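Local coordinates for glucose-6-phosphate 1-dehydrogenase (Kluyveromyces lactis, PDB 7E6I), which catalyses the NADP(+)-dependent oxidation of glucose 6-phosphate to 6-phosphogluconolactone, the probable rate-limiting step of the oxidative pentose phosphate pathway, at residues 17-20 and 21-25; 291-294 and 295-299. All blocks are in the same frame, centred on the assembly; numbering follows the deposited sequence.

How the interactions relate
From the N terminus, interaction 1 comes first, in the nucleotide-binding domain: residues 17-25 turn out of the loop behind strand 10-14 into helix 19-34, closing the first helical turns of a beta-alpha-beta unit. Interaction 2, at 291-299, belongs to the C-terminal domain and closes a tight turn just after strand 285-291 of the large mixed sheet. The two are in series, one complete long before the other begins, so neither encloses nor crosses the other. Their centres lie about 33 Å apart and their nearest atoms about 20 Å, without touching. Each is a local closure within its own domain: one shapes a helix start at the probable NADP(+) site, the other a loop near the sheet's edge.

Interaction 1: 17-20 and 21-25; sequences SGDL and SKKKT
The glycine-rich dinucleotide-binding loop of the Rossmann-like domain becomes a helix here, where Gly18 and Asp19 meet Lys22 and Lys23; residues 17-22 belong by similarity to the NADP(+) site. Gly18 is the N-cap, and its O accepts the first helical bond, from Lys22 N at 3.1 Å. Asp19 suits the first turn, where its negative charge would be favoured by the helix N terminus, and its two carboxylate oxygens serve different lysines. Lys22 NZ meets Asp19 OD1 at 2.9 Å, nearly along the C-O axis, whereas Lys23 NZ reaches Asp19 OD2 only weakly, at 3.5 Å. With CG wedged between its own N and carbonyl carbon (chi1 66°), Lys22 passes its chain over Gly18 O, then bends to lie alongside Asp19. Shortening Lys22 to an alanine would probably cost Asp19 OD1 its close ammonium mate, leaving, of these two bridges, the weak one to Lys23. Leu20 O takes two backbone donors, Lys24 N at 2.9 Å and Thr25 N at 3.1 Å, in a locally widened pi-type turn. Ser21 OG turns back to Ala16 O, Lys22 packs on helix 54-61, and Ser21 and Thr25 rest on Ile13 of strand 10-14.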
# COMPACT_ATOMS: atom_id res chain seq x y z
N SER A 17 -14.20 -17.24 -3.76
CA SER A 17 -13.46 -18.49 -3.88
C SER A 17 -11.99 -18.28 -4.23
O SER A 17 -11.22 -19.24 -4.21
CB SER A 17 -14.12 -19.37 -4.95
OG SER A 17 -14.20 -18.65 -6.18
N GLY A 18 -11.59 -17.06 -4.55
CA GLY A 18 -10.25 -16.82 -5.00
C GLY A 18 -9.24 -16.72 -3.87
O GLY A 18 -9.57 -16.69 -2.69
N ASP A 19 -7.97 -16.63 -4.28
CA ASP A 19 -6.88 -16.65 -3.31
C ASP A 19 -6.94 -15.44 -2.40
O ASP A 19 -6.79 -15.57 -1.17
CB ASP A 19 -5.54 -16.69 -4.05
CG ASP A 19 -5.02 -18.09 -4.19
OD1 ASP A 19 -5.77 -19.04 -3.85
OD2 ASP A 19 -3.86 -18.25 -4.64
N LEU A 20 -7.13 -14.25 -2.97
CA LEU A 20 -7.17 -13.04 -2.16
C LEU A 20 -8.25 -13.13 -1.10
O LEU A 20 -8.03 -12.79 0.06
CB LEU A 20 -7.40 -11.83 -3.05
CG LEU A 20 -7.55 -10.55 -2.25
CD1 LEU A 20 -6.21 -10.17 -1.62
CD2 LEU A 20 -8.09 -9.45 -3.12
N SER A 21 -9.43 -13.63 -1.49
CA SER A 21 -10.56 -13.71 -0.57
C SER A 21 -10.26 -14.64 0.59
O SER A 21 -10.51 -14.29 1.75
CB SER A 21 -11.81 -14.20 -1.31
OG SER A 21 -12.89 -14.26 -0.41
N LYS A 22 -9.74 -15.83 0.31
CA LYS A 22 -9.63 -16.83 1.37
C LYS A 22 -8.41 -16.62 2.24
O LYS A 22 -8.43 -16.96 3.43
CB LYS A 22 -9.64 -18.25 0.78
CG LYS A 22 -8.45 -18.63 -0.08
CD LYS A 22 -8.51 -20.12 -0.44
CE LYS A 22 -8.05 -20.39 -1.89
NZ LYS A 22 -6.70 -21.03 -1.95
N LYS A 23 -7.34 -16.05 1.69
CA LYS A 23 -6.11 -15.85 2.45
C LYS A 23 -6.01 -14.48 3.09
O LYS A 23 -5.19 -14.30 4.00
CB LYS A 23 -4.89 -16.07 1.57
CG LYS A 23 -4.72 -17.49 1.07
CD LYS A 23 -3.34 -17.67 0.48
CE LYS A 23 -3.35 -18.73 -0.60
NZ LYS A 23 -2.23 -18.54 -1.56
N LYS A 24 -6.79 -13.49 2.64
CA LYS A 24 -6.63 -12.14 3.16
C LYS A 24 -7.94 -11.52 3.62
O LYS A 24 -8.03 -11.05 4.76
CB LYS A 24 -5.97 -11.25 2.10
CG LYS A 24 -4.58 -11.71 1.71
CD LYS A 24 -3.52 -10.96 2.51
CE LYS A 24 -2.13 -11.54 2.28
NZ LYS A 24 -1.08 -10.53 2.64
N THR A 25 -8.96 -11.52 2.76
CA THR A 25 -10.20 -10.82 3.12
C THR A 25 -10.89 -11.50 4.30
O THR A 25 -11.17 -10.85 5.32
CB THR A 25 -11.14 -10.75 1.92
OG1 THR A 25 -10.39 -10.50 0.73
CG2 THR A 25 -12.17 -9.63 2.13

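Interaction 2: 291-294 and 295-299; sequences GRSV and DGSKP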
# COMPACT_ATOMS: atom_id res chain seq x y z
N GLY A 291 20.31 -11.05 -12.62
CA GLY A 291 20.95 -12.20 -13.22
C GLY A 291 21.24 -13.27 -12.19
O GLY A 291 20.82 -13.19 -11.03
N ARG A 292 21.97 -14.30 -12.62
CA ARG A 292 22.28 -15.41 -11.74
C ARG A 292 23.12 -14.94 -10.55
O ARG A 292 23.92 -14.02 -10.66
CB ARG A 292 23.02 -16.50 -12.51
CG ARG A 292 22.09 -17.48 -13.20
CD ARG A 292 22.88 -18.44 -14.09
NE ARG A 292 22.14 -18.79 -15.29
CZ ARG A 292 22.71 -19.20 -16.42
NH1 ARG A 292 24.03 -19.30 -16.49
NH2 ARG A 292 21.96 -19.50 -17.47
N SER A 293 22.92 -15.60 -9.41
CA SER A 293 23.73 -15.30 -8.24
C SER A 293 25.20 -15.64 -8.47
O SER A 293 25.54 -16.53 -9.27
CB SER A 293 23.20 -16.06 -7.01
OG SER A 293 23.34 -17.47 -7.16
N VAL A 294 26.08 -14.91 -7.78
CA VAL A 294 27.51 -15.23 -7.81
C VAL A 294 27.72 -16.68 -7.39
O VAL A 294 28.54 -17.40 -7.96
CB VAL A 294 28.29 -14.26 -6.89
CG1 VAL A 294 29.79 -14.55 -6.96
CG2 VAL A 294 28.00 -12.82 -7.26
N ASP A 295 26.96 -17.11 -6.37
CA ASP A 295 26.76 -18.49 -5.96
C ASP A 295 26.72 -19.46 -7.12
O ASP A 295 27.31 -20.54 -7.06
CB ASP A 295 25.43 -18.61 -5.21
CG ASP A 295 25.60 -18.83 -3.74
OD1 ASP A 295 24.58 -19.13 -3.09
OD2 ASP A 295 26.75 -18.72 -3.25
N GLY A 296 25.98 -19.09 -8.17
CA GLY A 296 25.45 -20.05 -9.11
C GLY A 296 24.19 -20.73 -8.65
O GLY A 296 23.55 -21.43 -9.45
N SER A 297 23.78 -20.54 -7.40
CA SER A 297 22.65 -21.24 -6.82
C SER A 297 21.29 -20.65 -7.22
O SER A 297 20.27 -21.31 -7.01
CB SER A 297 22.80 -21.24 -5.29
OG SER A 297 22.33 -20.04 -4.72
N LYS A 298 21.26 -19.46 -7.81
CA LYS A 298 20.00 -18.78 -8.08
C LYS A 298 19.89 -18.39 -9.55
O LYS A 298 20.86 -17.89 -10.14
CB LYS A 298 19.88 -17.52 -7.22
CG LYS A 298 19.68 -17.83 -5.77
CD LYS A 298 18.35 -18.53 -5.57
CE LYS A 298 18.06 -18.70 -4.09
NZ LYS A 298 19.34 -18.72 -3.33
N PRO A 299 18.72 -18.57 -10.15
CA PRO A 299 18.58 -18.33 -11.59
C PRO A 299 18.52 -16.84 -11.90
O PRO A 299 18.20 -16.01 -11.05
CB PRO A 299 17.24 -18.99 -11.91
CG PRO A 299 16.44 -18.76 -10.66
CD PRO A 299 17.42 -18.84 -9.51
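Ser293 carries this turn, meeting Gly296 through its backbone and Lys298 through backbone and hydroxyl. Two backbone bonds define its shape. Gly296 N donates to Ser293 O at 2.8 Å, closing a beta turn with Val294 and Asp295 at its corners; the donor stands well above the carbonyl plane. Farther back, Ser293 N reaches Lys298 O at 3.2 Å, tying the two arms of the loop together. Glycine suits position 296 because its positive phi (81°) would press a side chain against the preceding carbonyl oxygen.

The side-chain bonds add to this frame. Ser293 OG accepts Lys298 N at 3.0 Å, so the hydroxyl gives that N-H an acceptor inside the turn. OG gets there because it lies between its own N and carbonyl carbon (chi1 65°), over the inside of the turn. The short serine side chain fits this buried spot. At the exposed outer end, Ser297 OG donates to Asp295 OD1 at 2.9 Å, on the anti side of the carboxylate and slightly out of its plane.

In van der Waals contact, Lys298 CB packs against Ser293 CB at 3.6 Å. Separately, Arg292 CA makes a CA-H...O contact with Lys298 O at 3.3 Å. Arg292 sends its guanidinium to a salt bridge with Asp303. The turn leaves strand 285-291 on the way to strand 316-321; Gly291 bonds through its backbone to Tyr461 of strand 459-462 and to Tyr463, which the side chains of Ser293 and Lys298 also touch.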